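Side-chain contacts in cycloalternan-forming enzyme (Listeria monocytogenes serovar 1/2a, PDB 5F7U), which is a multidomain protein of the glycoside hydrolase 31 family, built round a TIM barrel and carrying bound glycans and magnesium ions: residues W52-K57 against Q62-A67; M725-D730 against Y762-E767; L507-K512 against V567-D572; S382-A387 against D444-A449. The protein carries 1 engineered substitution. One frame throughout, in Å; residues are numbered along the deposited sequence.

Contact 1 (W52-K57 against Q62-A67); sequences WVEWTK and QENVTA
The side chain of Gln62 lies over one face of the Trp55 indole, its CB 3.6 Å from the centroid of the five-membered ring in a CH-pi contact, while CG runs on above the six-membered ring. Trp55 reaches this place because its CG stands between the backbone N and the carbonyl carbon (chi1 66°). At the indole edge Trp55 NE1 donates to Glu63 O over 2.9 Å, the acceptor tilted 26° out of the ring plane. Val65 CG2 approaches Trp55 NE1 obliquely, at 3.5 Å. The ring thus meets an acceptor at its edge and aliphatic carbon over one face. Backbone bonds between Val53 and Val65, given in both directions, form an antiparallel hydrogen-bonded pair, and Gln62 N donates to Trp55 O. Nearer the other end, Asn64 lies alongside Glu54, amide and carboxylate planes 10° apart. One water joins Asn64 ND2 to Glu54 OE2, which also receives an almost straight bond of 2.9 Å from Trp52 NE1; a second accepts from Trp55 N and lies within donating distance of Gln62 O and Asn64 OD1, among more acceptors than it has protons. The segments form the hairpin of strands 49-57 and 60-73, in the N-terminal E-set-like region. Strand 91-100 pairs with the first along its other edge, Lys97 making a salt bridge to Glu54, and strand 76-84 touches Val53 and Val65 through Ala81 and Leu83.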
loop_
_atom_site.group_PDB
_atom_site.type_symbol
_atom_site.label_atom_id
_atom_site.label_comp_id
_atom_site.label_asym_id
_atom_site.label_seq_id
_atom_site.Cartn_x
_atom_site.Cartn_y
_atom_site.Cartn_z
ATOM N N TRP A 52 -16.249 7.300 49.063
ATOM C CA TRP A 52 -15.125 8.109 49.495
ATOM C C TRP A 52 -13.809 7.497 49.052
ATOM O O TRP A 52 -13.764 6.356 48.569
ATOM C CB TRP A 52 -15.158 8.342 51.013
ATOM C CG TRP A 52 -14.816 7.141 51.838
ATOM C CD1 TRP A 52 -13.595 6.848 52.383
ATOM C CD2 TRP A 52 -15.692 6.074 52.210
ATOM N NE1 TRP A 52 -13.661 5.660 53.088
ATOM C CE2 TRP A 52 -14.935 5.168 53.003
ATOM C CE3 TRP A 52 -17.048 5.795 51.975
ATOM C CZ2 TRP A 52 -15.491 3.998 53.554
ATOM C CZ3 TRP A 52 -17.601 4.620 52.516
ATOM C CH2 TRP A 52 -16.816 3.740 53.299
ATOM N N VAL A 53 -12.743 8.277 49.191
ATOM C CA VAL A 53 -11.425 7.851 48.749
ATOM C C VAL A 53 -10.482 7.952 49.945
ATOM O O VAL A 53 -10.416 8.994 50.598
ATOM C CB VAL A 53 -10.904 8.714 47.587
ATOM C CG1 VAL A 53 -9.536 8.213 47.115
ATOM C CG2 VAL A 53 -11.910 8.709 46.438
ATOM N N GLU A 54 -9.786 6.849 50.214
ATOM C CA GLU A 54 -8.727 6.801 51.202
ATOM C C GLU A 54 -7.397 6.802 50.470
ATOM O O GLU A 54 -7.211 6.069 49.504
ATOM C CB GLU A 54 -8.889 5.563 52.064
ATOM C CG GLU A 54 -10.159 5.623 52.885
ATOM C CD GLU A 54 -10.382 4.409 53.766
ATOM O OE1 GLU A 54 -9.486 3.535 53.847
ATOM O OE2 GLU A 54 -11.462 4.343 54.393
ATOM N N TRP A 55 -6.466 7.645 50.909
ATOM C CA TRP A 55 -5.296 7.900 50.060
ATOM C C TRP A 55 -4.109 8.476 50.794
ATOM O O TRP A 55 -4.251 9.001 51.905
ATOM C CB TRP A 55 -5.684 8.790 48.863
ATOM C CG TRP A 55 -6.115 10.201 49.179
ATOM C CD1 TRP A 55 -7.180 10.599 49.951
ATOM C CD2 TRP A 55 -5.509 11.393 48.692
ATOM N NE1 TRP A 55 -7.255 11.967 49.990
ATOM C CE2 TRP A 55 -6.258 12.485 49.209
ATOM C CE3 TRP A 55 -4.416 11.651 47.850
ATOM C CZ2 TRP A 55 -5.930 13.822 48.936
ATOM C CZ3 TRP A 55 -4.084 12.984 47.576
ATOM C CH2 TRP A 55 -4.847 14.052 48.113
ATOM N N THR A 56 -2.945 8.326 50.170
ATOM C CA THR A 56 -1.689 8.878 50.678
ATOM C C THR A 56 -1.037 9.714 49.589
ATOM O O THR A 56 -1.229 9.459 48.391
ATOM C CB THR A 56 -0.694 7.785 51.138
ATOM O OG1 THR A 56 -0.404 6.912 50.042
ATOM C CG2 THR A 56 -1.251 6.966 52.300
ATOM N N LYS A 57 -0.280 10.718 50.012
ATOM C CA LYS A 57 0.530 11.514 49.101
ATOM C C LYS A 57 1.934 11.461 49.644
ATOM O O LYS A 57 2.164 11.874 50.784
ATOM C CB LYS A 57 0.035 12.961 49.044
ATOM C CG LYS A 57 0.975 13.890 48.277
ATOM C CD LYS A 57 0.316 15.204 47.909
ATOM C CE LYS A 57 0.209 16.170 49.064
ATOM N NZ LYS A 57 0.021 17.523 48.473
ATOM N N GLN A 62 -3.686 11.186 53.822
ATOM C CA GLN A 62 -4.431 12.421 53.600
ATOM C C GLN A 62 -5.822 12.306 54.191
ATOM O O GLN A 62 -6.271 11.199 54.484
ATOM C CB GLN A 62 -4.541 12.681 52.100
ATOM C CG GLN A 62 -3.193 12.802 51.399
ATOM C CD GLN A 62 -2.421 13.991 51.909
ATOM O OE1 GLN A 62 -2.865 15.125 51.770
ATOM N NE2 GLN A 62 -1.276 13.742 52.525
ATOM N N GLU A 63 -6.514 13.437 54.377
ATOM C CA GLU A 63 -7.923 13.373 54.750
ATOM C C GLU A 63 -8.699 12.755 53.595
ATOM O O GLU A 63 -8.414 13.054 52.418
ATOM C CB GLU A 63 -8.491 14.737 55.134
ATOM C CG GLU A 63 -7.789 15.428 56.318
ATOM C CD GLU A 63 -7.741 14.628 57.628
ATOM O OE1 GLU A 63 -8.669 13.842 57.952
ATOM O OE2 GLU A 63 -6.763 14.820 58.387
ATOM N N ASN A 64 -9.637 11.866 53.938
ATOM C CA ASN A 64 -10.480 11.197 52.931
ATOM C C ASN A 64 -11.138 12.222 52.035
ATOM O O ASN A 64 -11.514 13.295 52.510
ATOM C CB ASN A 64 -11.605 10.385 53.578
ATOM C CG ASN A 64 -11.120 9.191 54.379
ATOM O OD1 ASN A 64 -9.973 8.767 54.288
ATOM N ND2 ASN A 64 -12.023 8.628 55.163
ATOM N N VAL A 65 -11.300 11.881 50.758
ATOM C CA VAL A 65 -12.048 12.713 49.823
ATOM C C VAL A 65 -13.429 12.081 49.681
ATOM O O VAL A 65 -13.549 10.873 49.440
ATOM C CB VAL A 65 -11.309 12.832 48.462
ATOM C CG1 VAL A 65 -12.197 13.448 47.385
ATOM C CG2 VAL A 65 -10.047 13.663 48.624
ATOM N N THR A 66 -14.465 12.887 49.879
ATOM C CA THR A 66 -15.832 12.399 49.777
ATOM C C THR A 66 -16.241 12.580 48.317
ATOM O O THR A 66 -16.047 13.670 47.767
ATOM C CB THR A 66 -16.758 13.187 50.736
ATOM O OG1 THR A 66 -16.379 12.908 52.087
ATOM C CG2 THR A 66 -18.210 12.789 50.578
ATOM N N ALA A 67 -16.797 11.545 47.690
ATOM C CA ALA A 67 -17.244 11.669 46.297
ATOM C C ALA A 67 -18.624 12.321 46.205
ATOM O O ALA A 67 -19.419 12.246 47.140
ATOM C CB ALA A 67 -17.232 10.332 45.586
HETATM O O HOH W 1 -11.546 6.157 56.529
HETATM O O HOH W 2 -7.428 9.127 53.155
#

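Contact 2 (M725-D730 against Y762-E767); sequences MDYPED and YLPEGE
One face of the Tyr727 ring carries Pro764, whose CB sits 3.6 Å from the ring centroid and only 8° off the normal, a CH-pi contact over the centre; Pro764 CG is 3.6 Å from Tyr727 CE2. The second aromatic ring, that of Tyr762, is met at its edge instead: Asp730 OD2 lies in the ring plane, with the carboxylate turned 89° to it. Tyr762 OH donates to the syn lone pair of Asp730 OD2 over a short 2.5 Å. The two side chains arrive from opposite directions, and in each the CG is anti to the backbone N, which extends the groups towards one another.

Tyr727 and Asp730 are the first and last residues of a type I beta turn that follows helix 723-726, and Pro764 follows Leu763 in the part of the chain that leads on from strand 758-763, so the contact joins this turn to the segment after the strand in the family 31 C-terminal domain region. Trp768 of strand 767-770 also touches Tyr727. Two waters extend the contact: one joins Tyr727 OH to Glu765 O, and the other donates a hydrogen bond to Asp730 OD2, at 2.7 Å, while accepting from Glu765 N.

Asp730 OD2 therefore takes both the phenol and a water, and OD1 accepts from Asn732 N. This set of donors would probably stabilise a charged carboxylate, and the short phenol bond is consistent with a strongly polarised hydroxyl.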
loop_
_atom_site.group_PDB
_atom_site.type_symbol
_atom_site.label_atom_id
_atom_site.label_comp_id
_atom_site.label_asym_id
_atom_site.label_seq_id
_atom_site.Cartn_x
_atom_site.Cartn_y
_atom_site.Cartn_z
ATOM N N MET A 725 6.557 9.518 -4.906
ATOM C CA MET A 725 7.583 8.502 -4.622
ATOM C C MET A 725 8.577 8.394 -5.759
ATOM O O MET A 725 9.741 8.057 -5.522
ATOM C CB MET A 725 6.970 7.116 -4.370
ATOM C CG MET A 725 6.093 7.011 -3.134
ATOM S SD MET A 725 6.852 7.537 -1.594
ATOM C CE MET A 725 8.101 6.281 -1.375
ATOM N N ASP A 726 8.141 8.647 -6.993
ATOM C CA ASP A 726 9.069 8.619 -8.132
ATOM C C ASP A 726 9.539 10.012 -8.554
ATOM O O ASP A 726 10.599 10.160 -9.228
ATOM C CB ASP A 726 8.436 7.908 -9.340
ATOM C CG ASP A 726 8.305 6.401 -9.162
ATOM O OD1 ASP A 726 8.486 5.871 -8.047
ATOM O OD2 ASP A 726 8.011 5.736 -10.179
ATOM N N TYR A 727 8.761 11.030 -8.188
ATOM C CA TYR A 727 9.011 12.421 -8.641
ATOM C C TYR A 727 8.897 13.406 -7.473
ATOM O O TYR A 727 8.007 14.263 -7.467
ATOM C CB TYR A 727 8.058 12.800 -9.787
ATOM C CG TYR A 727 8.097 11.833 -10.934
ATOM C CD1 TYR A 727 9.066 11.939 -11.941
ATOM C CD2 TYR A 727 7.193 10.775 -10.994
ATOM C CE1 TYR A 727 9.110 11.018 -12.985
ATOM C CE2 TYR A 727 7.221 9.865 -12.042
ATOM C CZ TYR A 727 8.189 9.988 -13.021
ATOM O OH TYR A 727 8.206 9.054 -14.048
ATOM N N PRO A 728 9.800 13.292 -6.472
ATOM C CA PRO A 728 9.583 14.077 -5.258
ATOM C C PRO A 728 9.762 15.580 -5.414
ATOM O O PRO A 728 9.185 16.335 -4.625
ATOM C CB PRO A 728 10.626 13.522 -4.283
ATOM C CG PRO A 728 11.676 12.915 -5.155
ATOM C CD PRO A 728 10.923 12.340 -6.306
ATOM N N GLU A 729 10.523 16.001 -6.422
ATOM C CA GLU A 729 10.750 17.440 -6.646
ATOM C C GLU A 729 9.648 18.081 -7.462
ATOM O O GLU A 729 9.577 19.312 -7.549
ATOM C CB GLU A 729 12.073 17.672 -7.365
ATOM C CG GLU A 729 13.274 17.173 -6.584
ATOM C CD GLU A 729 14.569 17.596 -7.214
ATOM O OE1 GLU A 729 14.578 17.893 -8.438
ATOM O OE2 GLU A 729 15.567 17.656 -6.481
ATOM N N ASP A 730 8.794 17.259 -8.058
ATOM C CA ASP A 730 7.751 17.751 -8.953
ATOM C C ASP A 730 6.582 18.306 -8.156
ATOM O O ASP A 730 5.807 17.550 -7.569
ATOM C CB ASP A 730 7.293 16.642 -9.892
ATOM C CG ASP A 730 6.392 17.155 -11.016
ATOM O OD1 ASP A 730 5.592 18.101 -10.792
ATOM O OD2 ASP A 730 6.472 16.593 -12.124
ATOM N N TYR A 762 -2.001 13.938 -14.497
ATOM C CA TYR A 762 -0.764 14.709 -14.466
ATOM C C TYR A 762 0.368 13.835 -15.019
ATOM O O TYR A 762 0.594 12.715 -14.512
ATOM C CB TYR A 762 -0.393 15.243 -13.051
ATOM C CG TYR A 762 0.975 15.899 -13.145
ATOM C CD1 TYR A 762 1.143 17.100 -13.863
ATOM C CD2 TYR A 762 2.120 15.259 -12.644
ATOM C CE1 TYR A 762 2.392 17.672 -14.017
ATOM C CE2 TYR A 762 3.383 15.824 -12.793
ATOM C CZ TYR A 762 3.515 17.021 -13.496
ATOM O OH TYR A 762 4.753 17.599 -13.670
ATOM N N LEU A 763 1.057 14.332 -16.057
ATOM C CA LEU A 763 2.187 13.615 -16.625
ATOM C C LEU A 763 3.487 14.284 -16.226
ATOM O O LEU A 763 3.726 15.425 -16.621
ATOM C CB LEU A 763 2.084 13.543 -18.155
ATOM C CG LEU A 763 0.834 12.854 -18.704
ATOM C CD1 LEU A 763 0.850 12.981 -20.224
ATOM C CD2 LEU A 763 0.729 11.393 -18.266
ATOM N N PRO A 764 4.330 13.577 -15.453
ATOM C CA PRO A 764 5.661 14.113 -15.153
ATOM C C PRO A 764 6.511 14.253 -16.408
ATOM O O PRO A 764 6.166 13.724 -17.464
ATOM C CB PRO A 764 6.278 13.049 -14.243
ATOM C CG PRO A 764 5.112 12.316 -13.676
ATOM C CD PRO A 764 4.130 12.260 -14.822
ATOM N N GLU A 765 7.620 14.984 -16.284
ATOM C CA GLU A 765 8.458 15.278 -17.445
ATOM C C GLU A 765 8.921 13.962 -18.090
ATOM O O GLU A 765 9.128 12.982 -17.404
ATOM C CB GLU A 765 9.617 16.208 -17.060
ATOM C CG GLU A 765 9.556 17.501 -17.869
ATOM C CD GLU A 765 10.160 18.712 -17.184
ATOM O OE1 GLU A 765 11.408 18.825 -17.160
ATOM O OE2 GLU A 765 9.378 19.580 -16.706
ATOM N N GLY A 766 9.020 13.945 -19.417
ATOM C CA GLY A 766 9.378 12.738 -20.187
ATOM C C GLY A 766 8.215 12.369 -21.084
ATOM O O GLY A 766 7.197 13.012 -21.033
ATOM N N GLU A 767 8.315 11.302 -21.860
ATOM C CA GLU A 767 7.263 10.974 -22.821
ATOM C C GLU A 767 6.447 9.789 -22.321
ATOM O O GLU A 767 7.022 8.830 -21.833
ATOM C CB GLU A 767 7.906 10.637 -24.171
ATOM C CG GLU A 767 6.902 10.414 -25.286
ATOM C CD GLU A 767 7.571 10.238 -26.626
ATOM O OE1 GLU A 767 8.085 11.234 -27.171
ATOM O OE2 GLU A 767 7.560 9.116 -27.159
HETATM O O HOH W 3 9.448 10.000 -16.255
HETATM O O HOH W 4 8.495 15.767 -13.730
#

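Contact 3 (L507-K512 against V567-D572); sequences LDFTNK and VSSYFD
Phe509 has its CG anti to the carbonyl carbon (chi1 -73°), which carries the ring towards helix 555-577; on that helix Ser569 CB faces the ring, and its chi1 of -71° sets OG beside the backbone N, also near Phe509 CD1. This is a loop-to-helix contact within the family 31 TIM-barrel region, small and buried. Ser569 CB comes 3.6 Å from Phe509 CD1, meeting the ring obliquely. One helical position further, the edge of the Tyr570 ring reaches the far end of the phenyl group, with Tyr570 CE1 4.0 Å from Phe509 CZ. Leu507 CD1, from the same loop, covers one face of Phe509 over its centre, 3.6 Å above the plane, so the phenyl group packs between its own loop and the helix.

The polar ends turn to other partners: Ser569 OG bonds to Asp565 O one helical turn back, while Tyr570 OH bonds to Gln457 and Trp518. Val515 of helix 512-520 touches both Phe509 and Ser569, and the Tyr566 ring also meets Phe509.

The loop has its own bonds as well, and Ser550 adds others to Asp508 and Thr510. A type I beta turn runs from Asp508 to Asn511, the N-cap of helix 512-520. Within the turn Asp508 OD1 accepts twice from Thr510: from N at 2.8 Å, which makes an Asx turn, and from OG1 at 2.6 Å.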
loop_
_atom_site.group_PDB
_atom_site.type_symbol
_atom_site.label_atom_id
_atom_site.label_comp_id
_atom_site.label_asym_id
_atom_site.label_seq_id
_atom_site.Cartn_x
_atom_site.Cartn_y
_atom_site.Cartn_z
ATOM N N LEU A 507 -5.350 -15.785 21.957
ATOM C CA LEU A 507 -4.163 -16.631 22.021
ATOM C C LEU A 507 -2.947 -15.723 22.152
ATOM O O LEU A 507 -2.804 -14.755 21.409
ATOM C CB LEU A 507 -4.063 -17.520 20.767
ATOM C CG LEU A 507 -3.035 -18.662 20.692
ATOM C CD1 LEU A 507 -1.616 -18.202 20.376
ATOM C CD2 LEU A 507 -3.077 -19.538 21.950
ATOM N N ASP A 508 -2.075 -16.016 23.112
ATOM C CA ASP A 508 -0.870 -15.221 23.252
ATOM C C ASP A 508 0.175 -15.623 22.213
ATOM O O ASP A 508 0.936 -16.578 22.427
ATOM C CB ASP A 508 -0.314 -15.343 24.676
ATOM C CG ASP A 508 0.960 -14.521 24.890
ATOM O OD1 ASP A 508 1.469 -13.871 23.931
ATOM O OD2 ASP A 508 1.449 -14.518 26.045
ATOM N N PHE A 509 0.218 -14.890 21.096
ATOM C CA PHE A 509 1.155 -15.187 20.005
ATOM C C PHE A 509 2.620 -14.916 20.332
ATOM O O PHE A 509 3.496 -15.262 19.541
ATOM C CB PHE A 509 0.696 -14.561 18.670
ATOM C CG PHE A 509 -0.475 -15.276 18.075
ATOM C CD1 PHE A 509 -0.283 -16.421 17.296
ATOM C CD2 PHE A 509 -1.779 -14.859 18.356
ATOM C CE1 PHE A 509 -1.375 -17.116 16.773
ATOM C CE2 PHE A 509 -2.871 -15.545 17.832
ATOM C CZ PHE A 509 -2.662 -16.687 17.046
ATOM N N THR A 510 2.890 -14.371 21.518
ATOM C CA THR A 510 4.281 -14.215 21.998
ATOM C C THR A 510 4.810 -15.505 22.635
ATOM O O THR A 510 6.013 -15.629 22.908
ATOM C CB THR A 510 4.477 -13.022 22.988
ATOM O OG1 THR A 510 3.983 -13.335 24.298
ATOM C CG2 THR A 510 3.840 -11.739 22.476
ATOM N N ASN A 511 3.901 -16.450 22.877
ATOM C CA ASN A 511 4.188 -17.660 23.625
ATOM C C ASN A 511 4.352 -18.794 22.607
ATOM O O ASN A 511 3.368 -19.256 22.046
ATOM C CB ASN A 511 3.033 -17.900 24.622
ATOM C CG ASN A 511 3.198 -19.156 25.471
ATOM O OD1 ASN A 511 3.887 -20.103 25.093
ATOM N ND2 ASN A 511 2.516 -19.181 26.611
ATOM N N LYS A 512 5.597 -19.223 22.364
ATOM C CA LYS A 512 5.869 -20.216 21.313
ATOM C C LYS A 512 5.079 -21.520 21.506
ATOM O O LYS A 512 4.542 -22.058 20.538
ATOM C CB LYS A 512 7.379 -20.484 21.180
ATOM C CG LYS A 512 7.773 -21.306 19.950
ATOM C CD LYS A 512 9.193 -21.849 20.115
ATOM C CE LYS A 512 9.515 -22.928 19.082
ATOM N NZ LYS A 512 10.982 -23.185 19.061
ATOM N N VAL A 567 -0.455 -12.559 12.688
ATOM C CA VAL A 567 -0.442 -12.784 11.240
ATOM C C VAL A 567 0.832 -13.523 10.826
ATOM O O VAL A 567 0.782 -14.479 10.018
ATOM C CB VAL A 567 -0.604 -11.439 10.488
ATOM C CG1 VAL A 567 -0.232 -11.558 9.005
ATOM C CG2 VAL A 567 -2.039 -10.948 10.627
ATOM N N SER A 568 1.971 -13.086 11.369
ATOM C CA SER A 568 3.242 -13.737 11.031
ATOM C C SER A 568 3.274 -15.190 11.509
ATOM O O SER A 568 3.796 -16.055 10.791
ATOM C CB SER A 568 4.440 -12.959 11.583
ATOM O OG SER A 568 4.464 -12.963 13.004
ATOM N N SER A 569 2.692 -15.469 12.683
ATOM C CA SER A 569 2.695 -16.852 13.206
ATOM C C SER A 569 1.974 -17.794 12.255
ATOM O O SER A 569 2.487 -18.882 11.939
ATOM C CB SER A 569 2.067 -16.941 14.594
ATOM O OG SER A 569 2.914 -16.351 15.566
ATOM N N TYR A 570 0.794 -17.372 11.800
ATOM C CA TYR A 570 0.021 -18.169 10.858
ATOM C C TYR A 570 0.693 -18.286 9.495
ATOM O O TYR A 570 0.654 -19.356 8.882
ATOM C CB TYR A 570 -1.343 -17.559 10.662
ATOM C CG TYR A 570 -2.467 -18.120 11.492
ATOM C CD1 TYR A 570 -2.759 -17.592 12.754
ATOM C CD2 TYR A 570 -3.302 -19.115 10.976
ATOM C CE1 TYR A 570 -3.854 -18.059 13.491
ATOM C CE2 TYR A 570 -4.393 -19.592 11.701
ATOM C CZ TYR A 570 -4.666 -19.052 12.959
ATOM O OH TYR A 570 -5.772 -19.477 13.685
ATOM N N PHE A 571 1.261 -17.178 9.004
ATOM C CA PHE A 571 1.915 -17.158 7.692
ATOM C C PHE A 571 3.079 -18.158 7.670
ATOM O O PHE A 571 3.185 -18.972 6.746
ATOM C CB PHE A 571 2.433 -15.744 7.358
ATOM C CG PHE A 571 3.141 -15.641 6.019
ATOM C CD1 PHE A 571 2.423 -15.700 4.816
ATOM C CD2 PHE A 571 4.524 -15.462 5.962
ATOM C CE1 PHE A 571 3.081 -15.604 3.583
ATOM C CE2 PHE A 571 5.187 -15.379 4.740
ATOM C CZ PHE A 571 4.466 -15.437 3.545
ATOM N N ASP A 572 3.931 -18.083 8.698
ATOM C CA ASP A 572 5.093 -18.983 8.818
ATOM C C ASP A 572 4.654 -20.428 8.976
ATOM O O ASP A 572 5.227 -21.335 8.362
ATOM C CB ASP A 572 5.964 -18.610 10.021
ATOM C CG ASP A 572 6.643 -17.256 9.866
ATOM O OD1 ASP A 572 6.598 -16.671 8.762
ATOM O OD2 ASP A 572 7.210 -16.777 10.879
#

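Contact 4 (S382-A387 against D444-A449); sequences SALSNA and DSVHDA
Leu384 points towards helix 439-448 and divides its two methyl groups between different residues there. Leu384 CD1 takes the Ser445 and Val446 side, 3.7 Å from Ser445 O, 3.8 Å from Ser445 OG and 4.1 Å from Val446 CG2. Leu384 CD2 turns to the C-terminal end of the segment and meets Ala449 CB at 4.0 Å. In Leu384 a chi1 of -58° sends CG towards the neighbour, and a chi2 of 172° places the two methyls, so that the fork of the leucine spans from Ser445 to Ala449, just past the helix end. Ala449 points its methyl group back towards Leu384, whereas Val446 meets CD1 with both CA and CG2. Ser445 OG, though beside a methyl group, has its polar partner in Met442 O of its own helix. Contact between the segments is thus purely by van der Waals packing, centred on one leucine. The segments lie on helices 377-389 and 439-448 of the TIM-barrel region, on the outside of the barrel. Phe397 of barrel strand 396-399 touches both Leu384 and Val446, Met451 just before strand 452-457 also touches both, and Trp676 of helix 675-682 packs on Ala387.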
loop_
_atom_site.group_PDB
_atom_site.type_symbol
_atom_site.label_atom_id
_atom_site.label_comp_id
_atom_site.label_asym_id
_atom_site.label_seq_id
_atom_site.Cartn_x
_atom_site.Cartn_y
_atom_site.Cartn_z
ATOM N N SER A 382 -20.917 -23.942 -7.553
ATOM C CA SER A 382 -21.558 -22.900 -8.362
ATOM C C SER A 382 -20.600 -21.778 -8.687
ATOM O O SER A 382 -20.603 -21.312 -9.817
ATOM C CB SER A 382 -22.811 -22.329 -7.695
ATOM O OG SER A 382 -23.804 -23.334 -7.637
ATOM N N ALA A 383 -19.794 -21.334 -7.708
ATOM C CA ALA A 383 -18.780 -20.302 -7.966
ATOM C C ALA A 383 -17.786 -20.736 -9.041
ATOM O O ALA A 383 -17.456 -19.952 -9.942
ATOM C CB ALA A 383 -18.043 -19.913 -6.679
ATOM N N LEU A 384 -17.329 -21.985 -8.964
ATOM C CA LEU A 384 -16.390 -22.503 -9.977
ATOM C C LEU A 384 -17.047 -22.635 -11.347
ATOM O O LEU A 384 -16.448 -22.272 -12.366
ATOM C CB LEU A 384 -15.777 -23.847 -9.552
ATOM C CG LEU A 384 -15.004 -23.824 -8.213
ATOM C CD1 LEU A 384 -14.628 -25.241 -7.806
ATOM C CD2 LEU A 384 -13.789 -22.885 -8.218
ATOM N N SER A 385 -18.279 -23.150 -11.360
ATOM C CA SER A 385 -19.048 -23.297 -12.588
ATOM C C SER A 385 -19.328 -21.938 -13.247
ATOM O O SER A 385 -19.171 -21.777 -14.481
ATOM C CB SER A 385 -20.373 -24.020 -12.275
ATOM O OG SER A 385 -21.096 -24.178 -13.475
ATOM N N ASN A 386 -19.758 -20.972 -12.431
ATOM C CA ASN A 386 -19.986 -19.601 -12.925
ATOM C C ASN A 386 -18.733 -18.941 -13.460
ATOM O O ASN A 386 -18.785 -18.254 -14.495
ATOM C CB ASN A 386 -20.623 -18.717 -11.842
ATOM C CG ASN A 386 -22.074 -19.057 -11.584
ATOM O OD1 ASN A 386 -22.795 -19.442 -12.495
ATOM N ND2 ASN A 386 -22.517 -18.908 -10.337
ATOM N N ALA A 387 -17.613 -19.125 -12.761
ATOM C CA ALA A 387 -16.337 -18.601 -13.252
ATOM C C ALA A 387 -15.978 -19.240 -14.585
ATOM O O ALA A 387 -15.607 -18.537 -15.509
ATOM C CB ALA A 387 -15.216 -18.781 -12.232
ATOM N N ASP A 444 -9.947 -30.136 -3.722
ATOM C CA ASP A 444 -9.402 -30.702 -4.957
ATOM C C ASP A 444 -10.067 -30.103 -6.187
ATOM O O ASP A 444 -9.391 -29.827 -7.186
ATOM C CB ASP A 444 -9.553 -32.234 -4.979
ATOM C CG ASP A 444 -8.634 -32.925 -4.005
ATOM O OD1 ASP A 444 -7.593 -32.373 -3.627
ATOM O OD2 ASP A 444 -8.931 -34.070 -3.631
ATOM N N SER A 445 -11.380 -29.870 -6.102
ATOM C CA SER A 445 -12.110 -29.294 -7.235
ATOM C C SER A 445 -11.741 -27.821 -7.446
ATOM O O SER A 445 -11.718 -27.357 -8.581
ATOM C CB SER A 445 -13.622 -29.492 -7.091
ATOM O OG SER A 445 -14.163 -28.579 -6.138
ATOM N N VAL A 446 -11.418 -27.106 -6.368
ATOM C CA VAL A 446 -10.904 -25.718 -6.501
ATOM C C VAL A 446 -9.547 -25.742 -7.226
ATOM O O VAL A 446 -9.306 -24.952 -8.138
ATOM C CB VAL A 446 -10.799 -24.978 -5.134
ATOM C CG1 VAL A 446 -10.132 -23.603 -5.279
ATOM C CG2 VAL A 446 -12.174 -24.827 -4.495
ATOM N N HIS A 447 -8.670 -26.654 -6.813
ATOM C CA HIS A 447 -7.365 -26.812 -7.465
ATOM C C HIS A 447 -7.492 -27.189 -8.945
ATOM O O HIS A 447 -6.731 -26.689 -9.781
ATOM C CB HIS A 447 -6.522 -27.854 -6.732
ATOM C CG HIS A 447 -6.109 -27.436 -5.358
ATOM N ND1 HIS A 447 -5.748 -28.346 -4.384
ATOM C CD2 HIS A 447 -6.002 -26.210 -4.790
ATOM C CE1 HIS A 447 -5.435 -27.692 -3.277
ATOM N NE2 HIS A 447 -5.577 -26.398 -3.500
ATOM N N ASP A 448 -8.463 -28.065 -9.254
ATOM C CA ASP A 448 -8.769 -28.456 -10.643
ATOM C C ASP A 448 -9.083 -27.267 -11.528
ATOM O O ASP A 448 -8.758 -27.276 -12.722
ATOM C CB ASP A 448 -9.966 -29.406 -10.693
ATOM C CG ASP A 448 -9.621 -30.809 -10.260
ATOM O OD1 ASP A 448 -8.413 -31.133 -10.142
ATOM O OD2 ASP A 448 -10.562 -31.614 -10.072
ATOM N N ALA A 449 -9.728 -26.256 -10.938
ATOM C CA ALA A 449 -10.059 -25.012 -11.634
ATOM C C ALA A 449 -8.862 -24.068 -11.745
ATOM O O ALA A 449 -8.996 -22.986 -12.299
ATOM C CB ALA A 449 -11.222 -24.303 -10.936
#

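Overall arrangement
Along the chain the order is contact 1, contact 4, contact 3, contact 2, each closing before the next opens. Contacts 3 and 4 share the TIM-barrel region, their centres 31 Å apart: contact 4 joins helices 377-389 and 439-448, and contact 3 sets the loop before helix 512-520 against helix 555-577. Contact 2 belongs to the C-terminal domain region of family 31; its centre and that of contact 3 are 42 Å apart, on opposite sides of the chain's centre. Contact 1 is in the N-terminal E-set-like region, its centre and that of contact 4 being 70 Å apart. None touches another, so each is a separate local contact in this multidomain chain.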